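Local coordinates for protein transcriptional regulator of the TetR/AcrR family (Thermobifida fusca YX, PDB 3DCF) that probably binds DNA through a helix-turn-helix motif and regulates transcription, most likely as a dimeric repressor of the TetR/AcrR family, at residues D200-V203 and E204-R208. Sequence-based numbering, arbitrary orientation.
Sequences DEVV and EQITR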
loop_
_atom_site.group_PDB
_atom_site.type_symbol
_atom_site.label_atom_id
_atom_site.label_comp_id
_atom_site.label_asym_id
_atom_site.label_seq_id
_atom_site.Cartn_x
_atom_site.Cartn_y
_atom_site.Cartn_z
ATOM N N ASP A 200 -1.560 -14.217 -14.151
ATOM C CA ASP A 200 -1.132 -13.723 -15.481
ATOM C C ASP A 200 -2.016 -12.610 -16.041
ATOM O O ASP A 200 -1.507 -11.677 -16.661
ATOM C CB ASP A 200 -1.068 -14.872 -16.512
ATOM C CG ASP A 200 0.074 -15.848 -16.248
ATOM O OD1 ASP A 200 1.226 -15.388 -16.081
ATOM O OD2 ASP A 200 -0.169 -17.078 -16.250
ATOM N N GLU A 201 -3.328 -12.725 -15.841
ATOM C CA GLU A 201 -4.305 -11.714 -16.296
ATOM C C GLU A 201 -4.172 -10.405 -15.507
ATOM O O GLU A 201 -4.256 -9.315 -16.089
ATOM C CB GLU A 201 -5.750 -12.226 -16.152
ATOM C CG GLU A 201 -6.082 -13.473 -16.969
ATOM C CD GLU A 201 -7.411 -14.076 -16.563
ATOM O OE1 GLU A 201 -8.468 -13.527 -16.954
ATOM O OE2 GLU A 201 -7.388 -15.108 -15.853
ATOM N N VAL A 202 -3.975 -10.530 -14.187
ATOM C CA VAL A 202 -3.811 -9.371 -13.295
ATOM C C VAL A 202 -2.501 -8.610 -13.603
ATOM O O VAL A 202 -2.507 -7.381 -13.602
ATOM C CB VAL A 202 -3.887 -9.770 -11.793
ATOM C CG1 VAL A 202 -3.638 -8.554 -10.883
ATOM C CG2 VAL A 202 -5.240 -10.412 -11.474
ATOM N N VAL A 203 -1.404 -9.332 -13.868
ATOM C CA VAL A 203 -0.117 -8.710 -14.233
ATOM C C VAL A 203 -0.211 -7.957 -15.576
ATOM O O VAL A 203 0.247 -6.812 -15.689
ATOM C CB VAL A 203 1.039 -9.753 -14.290
ATOM C CG1 VAL A 203 2.339 -9.123 -14.849
ATOM C CG2 VAL A 203 1.272 -10.382 -12.889
ATOM N N GLU A 204 -0.826 -8.601 -16.568
ATOM C CA GLU A 204 -0.996 -8.034 -17.916
ATOM C C GLU A 204 -1.839 -6.751 -17.895
ATOM O O GLU A 204 -1.445 -5.752 -18.503
ATOM C CB GLU A 204 -1.637 -9.077 -18.854
ATOM C CG GLU A 204 -1.564 -8.775 -20.358
ATOM C CD GLU A 204 -2.521 -7.702 -20.850
ATOM O OE1 GLU A 204 -3.709 -7.718 -20.439
ATOM O OE2 GLU A 204 -2.080 -6.854 -21.667
ATOM N N GLN A 205 -2.989 -6.803 -17.214
ATOM C CA GLN A 205 -3.915 -5.654 -17.124
ATOM C C GLN A 205 -3.350 -4.455 -16.329
ATOM O O GLN A 205 -3.481 -3.306 -16.773
ATOM C CB GLN A 205 -5.280 -6.091 -16.581
ATOM C CG GLN A 205 -6.058 -6.957 -17.559
ATOM C CD GLN A 205 -7.440 -7.384 -17.063
ATOM O OE1 GLN A 205 -8.027 -6.786 -16.156
ATOM N NE2 GLN A 205 -7.975 -8.424 -17.685
ATOM N N ILE A 206 -2.714 -4.737 -15.181
ATOM C CA ILE A 206 -2.050 -3.709 -14.354
ATOM C C ILE A 206 -0.958 -3.002 -15.169
ATOM O O ILE A 206 -0.942 -1.778 -15.224
ATOM C CB ILE A 206 -1.449 -4.289 -13.038
ATOM C CG1 ILE A 206 -2.564 -4.618 -12.044
ATOM C CG2 ILE A 206 -0.478 -3.294 -12.366
ATOM C CD1 ILE A 206 -2.089 -5.371 -10.799
ATOM N N THR A 207 -0.075 -3.777 -15.804
ATOM C CA THR A 207 1.021 -3.208 -16.629
ATOM C C THR A 207 0.500 -2.473 -17.902
ATOM O O THR A 207 1.113 -1.497 -18.358
ATOM C CB THR A 207 2.121 -4.257 -16.973
ATOM O OG1 THR A 207 1.555 -5.329 -17.733
ATOM C CG2 THR A 207 2.772 -4.804 -15.695
ATOM N N ARG A 208 -0.622 -2.930 -18.452
ATOM C CA ARG A 208 -1.268 -2.249 -19.590
ATOM C C ARG A 208 -1.965 -0.948 -19.138
ATOM O O ARG A 208 -1.994 0.033 -19.892
ATOM C CB ARG A 208 -2.261 -3.182 -20.302
ATOM C CG ARG A 208 -2.882 -2.606 -21.602
ATOM C CD ARG A 208 -3.321 -3.732 -22.573
ATOM N NE ARG A 208 -4.304 -4.651 -21.984
ATOM C CZ ARG A 208 -5.637 -4.492 -21.973
ATOM N NH1 ARG A 208 -6.234 -3.419 -22.513
ATOM N NH2 ARG A 208 -6.392 -5.428 -21.384
#
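Asp200-Val203 and Glu204-Arg208 are successive turns of one amphipathic alpha-helix, 199-212, the last helix of the TetR-like C-terminal domain, and they meet through i to i+4 contacts. Four backbone bonds join them, from Glu204 N to Asp200 O through to Thr207 N to Val203 O, the latter 3.1 Å long. On the buried side, Val202 and Ile206, one turn apart, run alongside each other from the same face of the helix, with Val202 CG1 3.5 Å from Ile206 CD1. Ile206 keeps CG1 anti to its carbonyl carbon (chi1 -73°) and extends at chi2, which carries CD1 back along the helix to the valine. These branched, apolar residues suit a face packed against helix 187-190, while Val203 fills a neighbouring position against Val113, Thr116 and Leu120 of helix 104-121. Gln205 OE1 accepts a hydrogen bond from Asp172 N of the second subunit, so this helix contributes to the dimer interface. Thr207, though polar, suits this buried place: its OG1 folds back onto the backbone, where its one proton can go to either Val203 O (2.8 Å) or Glu204 O (3.1 Å). On the more exposed side, the acid of Glu204 and the base of Arg208 form a salt bridge one turn apart: Glu204 bends at chi2 (-75°), and its OE2 offers its syn lone pair to Arg208 NE at 3.1 Å, nearly in the guanidinium plane.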